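Oxidoreductase (Bordetella pertussis, PDB 3Q2K) probably oxidises UDP-N-acetylglucosaminuronic acid at its sugar ring with NAD as cofactor, a step in making 2,3-diacetamido-2,3-dideoxy-D-mannuronic acid. Local coordinates at residues F33-C38 / A95-T100. Numbering follows the deposited sequence.
With NAI (1,4-dihydronicotinamide adenine dinucleotide), chain U.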
ATOM      1  N   PHE C  33      43.212 -21.076  20.728  1.00 38.31           N
ATOM      2  CA  PHE C  33      42.467 -19.955  20.158  1.00 68.10           C
ATOM      3  C   PHE C  33      43.326 -19.030  19.305  1.00 44.07           C
ATOM      4  O   PHE C  33      44.474 -18.752  19.643  1.00 38.06           O
ATOM      5  CB  PHE C  33      41.944 -19.019  21.247  1.00 29.19           C
ATOM      6  CG  PHE C  33      40.693 -19.494  21.921  1.00 53.98           C
ATOM      7  CD1 PHE C  33      39.466 -19.373  21.300  1.00 45.10           C
ATOM      8  CD2 PHE C  33      40.752 -20.018  23.197  1.00 35.68           C
ATOM      9  CE1 PHE C  33      38.321 -19.778  21.947  1.00 32.21           C
ATOM     10  CE2 PHE C  33      39.611 -20.432  23.845  1.00 49.03           C
ATOM     11  CZ  PHE C  33      38.396 -20.315  23.216  1.00 30.82           C
ATOM     12  N   GLY C  34      42.725 -18.482  18.256  1.00 39.35           N
ATOM     13  CA  GLY C  34      43.371 -17.447  17.459  1.00 31.71           C
ATOM     14  C   GLY C  34      42.497 -16.213  17.498  1.00 52.94           C
ATOM     15  O   GLY C  34      41.273 -16.327  17.430  1.00 51.23           O
ATOM     16  N   LEU C  35      43.126 -15.050  17.630  1.00 54.31           N
ATOM     17  CA  LEU C  35      42.413 -13.780  17.633  1.00 55.78           C
ATOM     18  C   LEU C  35      42.653 -13.000  16.344  1.00 40.41           C
ATOM     19  O   LEU C  35      43.793 -12.797  15.922  1.00 47.65           O
ATOM     20  CB  LEU C  35      42.832 -12.955  18.850  1.00 23.77           C
ATOM     21  CG  LEU C  35      42.197 -11.567  18.962  1.00 36.85           C
ATOM     22  CD1 LEU C  35      40.702 -11.715  19.131  1.00 29.68           C
ATOM     23  CD2 LEU C  35      42.751 -10.804  20.162  1.00 49.41           C
ATOM     24  N   VAL C  36      41.563 -12.601  15.697  1.00 35.80           N
ATOM     25  CA  VAL C  36      41.622 -11.837  14.450  1.00 26.92           C
ATOM     26  C   VAL C  36      41.077 -10.433  14.709  1.00 47.74           C
ATOM     27  O   VAL C  36      39.888 -10.251  14.981  1.00 41.89           O
ATOM     28  CB  VAL C  36      40.752 -12.514  13.382  1.00 51.71           C
ATOM     29  CG1 VAL C  36      40.864 -11.809  12.034  1.00 22.59           C
ATOM     30  CG2 VAL C  36      41.111 -13.992  13.305  1.00 26.75           C
ATOM     31  N   GLY C  37      41.958  -9.440  14.625  1.00 43.38           N
ATOM     32  CA  GLY C  37      41.649  -8.058  14.974  1.00 23.92           C
ATOM     33  C   GLY C  37      42.196  -7.656  16.333  1.00 44.00           C
ATOM     34  O   GLY C  37      41.714  -8.124  17.367  1.00 32.26           O
ATOM     35  N   CYS C  38      43.192  -6.774  16.346  1.00 34.07           N
ATOM     36  CA  CYS C  38      43.821  -6.396  17.608  1.00 54.36           C
ATOM     37  C   CYS C  38      43.528  -4.949  17.956  1.00 40.63           C
ATOM     38  O   CYS C  38      44.439  -4.168  18.223  1.00 48.64           O
ATOM     39  CB  CYS C  38      45.336  -6.586  17.556  1.00 34.17           C
ATOM     40  SG  CYS C  38      45.738  -8.289  17.110  1.00 44.26           S
ATOM     41  N   ALA C  95      40.075 -22.673  17.058  1.00 38.13           N
ATOM     42  CA  ALA C  95      38.976 -21.720  16.962  1.00 40.62           C
ATOM     43  C   ALA C  95      39.501 -20.306  16.735  1.00 49.58           C
ATOM     44  O   ALA C  95      40.423 -19.844  17.403  1.00 37.54           O
ATOM     45  CB  ALA C  95      38.151 -21.764  18.239  1.00 33.57           C
ATOM     46  N   LEU C  96      38.896 -19.587  15.800  1.00 34.22           N
ATOM     47  CA  LEU C  96      39.276 -18.196  15.610  1.00 24.06           C
ATOM     48  C   LEU C  96      38.264 -17.194  16.149  1.00 66.76           C
ATOM     49  O   LEU C  96      37.052 -17.300  15.947  1.00 35.52           O
ATOM     50  CB  LEU C  96      39.559 -17.978  14.128  1.00 37.04           C
ATOM     51  CG  LEU C  96      40.888 -18.712  13.973  1.00 44.01           C
ATOM     52  CD1 LEU C  96      41.006 -19.278  12.575  1.00 69.21           C
ATOM     53  CD2 LEU C  96      41.967 -17.677  14.231  1.00 44.25           C
ATOM     54  N   VAL C  97      38.790 -16.202  16.857  1.00 46.12           N
ATOM     55  CA  VAL C  97      37.935 -15.187  17.449  1.00 36.21           C
ATOM     56  C   VAL C  97      37.897 -13.982  16.521  1.00 34.95           C
ATOM     57  O   VAL C  97      38.946 -13.488  16.100  1.00 37.51           O
ATOM     58  CB  VAL C  97      38.452 -14.743  18.824  1.00 29.47           C
ATOM     59  CG1 VAL C  97      37.660 -13.517  19.240  1.00 27.66           C
ATOM     60  CG2 VAL C  97      38.300 -15.867  19.842  1.00 29.47           C
ATOM     61  N   LEU C  98      36.694 -13.524  16.187  1.00 32.48           N
ATOM     62  CA  LEU C  98      36.572 -12.463  15.185  1.00 26.37           C
ATOM     63  C   LEU C  98      36.240 -11.129  15.856  1.00 28.69           C
ATOM     64  O   LEU C  98      35.161 -10.933  16.425  1.00 30.38           O
ATOM     65  CB  LEU C  98      35.614 -12.858  14.056  1.00 44.04           C
ATOM     66  CG  LEU C  98      35.791 -14.230  13.397  1.00 23.75           C
ATOM     67  CD1 LEU C  98      34.665 -14.585  12.409  1.00 17.54           C
ATOM     68  CD2 LEU C  98      37.132 -14.244  12.687  1.00 36.30           C
ATOM     69  N   ALA C  99      37.233 -10.244  15.843  1.00 21.71           N
ATOM     70  CA  ALA C  99      37.224  -9.051  16.686  1.00 13.69           C
ATOM     71  C   ALA C  99      37.410  -7.873  15.748  1.00 20.30           C
ATOM     72  O   ALA C  99      37.901  -6.818  16.132  1.00 31.10           O
ATOM     73  CB  ALA C  99      38.321  -9.094  17.720  1.00 38.07           C
ATOM     74  N   THR C 100      37.055  -8.114  14.490  1.00 30.48           N
ATOM     75  CA  THR C 100      37.184  -7.113  13.445  1.00 32.23           C
ATOM     76  C   THR C 100      35.923  -6.249  13.315  1.00 20.59           C
ATOM     77  O   THR C 100      34.937  -6.463  14.024  1.00 36.28           O
ATOM     78  CB  THR C 100      37.458  -7.835  12.116  1.00 42.13           C
ATOM     79  OG1 THR C 100      36.580  -8.968  12.021  1.00 34.20           O
ATOM     80  CG2 THR C 100      38.919  -8.289  12.085  1.00 36.81           C
TER
HETATM   81  PA  NAI U 500      38.465  -1.637  16.292  1.00 30.27           P
HETATM   82  O1A NAI U 500      38.702  -0.625  15.240  1.00 26.29           O
HETATM   83  O2A NAI U 500      39.131  -1.077  17.649  1.00 24.14           O
HETATM   84  O5B NAI U 500      39.375  -2.965  16.203  1.00 35.26           O
HETATM   85  C5B NAI U 500      39.635  -3.202  14.824  1.00 28.74           C
HETATM   86  C4B NAI U 500      40.813  -4.123  14.533  1.00 41.42           C
HETATM   87  O4B NAI U 500      40.499  -4.979  13.426  1.00 29.27           O
HETATM   88  C3B NAI U 500      41.847  -3.062  14.110  1.00 27.59           C
HETATM   89  O3B NAI U 500      43.059  -3.337  14.818  1.00 45.37           O
HETATM   90  C2B NAI U 500      41.843  -3.274  12.571  1.00 28.42           C
HETATM   91  O2B NAI U 500      43.117  -3.027  11.970  1.00 47.24           O
HETATM   92  C1B NAI U 500      41.628  -4.804  12.557  1.00 30.96           C
HETATM   93  N9A NAI U 500      41.290  -5.195  11.199  1.00 28.11           N
HETATM   94  C8A NAI U 500      40.656  -4.462  10.244  1.00 33.60           C
HETATM   95  N7A NAI U 500      40.543  -5.211   9.183  1.00 28.74           N
HETATM   96  C5A NAI U 500      41.087  -6.435   9.362  1.00 27.15           C
HETATM   97  C6A NAI U 500      41.242  -7.610   8.600  1.00 24.25           C
HETATM   98  N6A NAI U 500      40.761  -7.715   7.308  1.00 36.40           N
HETATM   99  N1A NAI U 500      41.838  -8.643   9.188  1.00 44.83           N
HETATM  100  C2A NAI U 500      42.263  -8.597  10.439  1.00 22.05           C
HETATM  101  N3A NAI U 500      42.140  -7.519  11.182  1.00 23.50           N
HETATM  102  C4A NAI U 500      41.548  -6.438  10.691  1.00 39.22           C
HETATM  103  O3  NAI U 500      36.928  -1.663  16.747  1.00 43.32           O
HETATM  104  PN  NAI U 500      36.526  -2.742  17.868  1.00 34.04           P
HETATM  105  O1N NAI U 500      35.811  -1.842  18.892  1.00 27.28           O
HETATM  106  O2N NAI U 500      37.582  -3.512  18.688  1.00 40.07           O
HETATM  107  O5D NAI U 500      35.370  -3.643  17.185  1.00 35.97           O
HETATM  108  C5D NAI U 500      35.360  -4.897  17.853  1.00 71.05           C
HETATM  109  C4D NAI U 500      34.387  -5.862  17.164  1.00 14.74           C
HETATM  110  O4D NAI U 500      33.821  -6.435  18.362  1.00 31.57           O
HETATM  111  C3D NAI U 500      33.225  -5.151  16.440  1.00 17.16           C
HETATM  112  O3D NAI U 500      32.269  -6.048  15.888  1.00 21.84           O
HETATM  113  C2D NAI U 500      32.520  -4.519  17.657  1.00 26.48           C
HETATM  114  O2D NAI U 500      31.135  -4.438  17.337  1.00 25.09           O
HETATM  115  C1D NAI U 500      32.613  -5.706  18.645  1.00 30.13           C
HETATM  116  N1N NAI U 500      32.678  -5.292  20.044  1.00 34.34           N
HETATM  117  C2N NAI U 500      31.986  -6.000  20.910  1.00 19.64           C
HETATM  118  C3N NAI U 500      32.035  -5.632  22.249  1.00 26.51           C
HETATM  119  C7N NAI U 500      31.253  -6.400  23.234  1.00 26.01           C
HETATM  120  O7N NAI U 500      30.951  -5.880  24.289  1.00 32.47           O
HETATM  121  N7N NAI U 500      30.871  -7.651  22.908  1.00 23.20           N
HETATM  122  C4N NAI U 500      32.785  -4.522  22.634  1.00 25.16           C
HETATM  123  C5N NAI U 500      33.468  -3.821  21.658  1.00 35.03           C
HETATM  124  C6N NAI U 500      33.410  -4.239  20.343  1.00 37.73           C
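Val36 and Val97 lie on neighbouring parallel strands at the middle of the Rossmann-fold sheet, 33-36 beside 95-98, joined by a regular ladder. Gly34 N gives to Ala95 O, Val97 N to Gly34 O, Val36 N to Val97 O, and the last rung runs past the strand end, from Ala99 N to Val36 O at 2.8 Å. Beside these rungs the side-chain packing is tight and apolar. On the face toward helix 42-50, Leu35 CD1 presses on Val97 CG1 at 3.5 Å and also meets Ala99 CB at 3.8 Å, a reach set by Leu35 CG standing trans to its own nitrogen (chi1 178°). On the other face Leu96 CD2 lies over the bare Gly34 CA at 3.5 Å, and Val36 CG2 touches both Leu96 CD2 and Leu98 CD2. Helices 84-90 and 105-114 cover this side. Beyond the last rung the chain turns away at Cys38, and the packing gives way to cofactor: Gly37 CA and the Thr100 methyl lie against the adenosine half, Thr100 O lies by the nicotinamide ribose, and Asp63 accepts from Cys38 N. Here Val36 CG1 approaches adenine C2A at 3.8 Å, while Thr100 CG2 comes within 3.4 Å of adenine N3A.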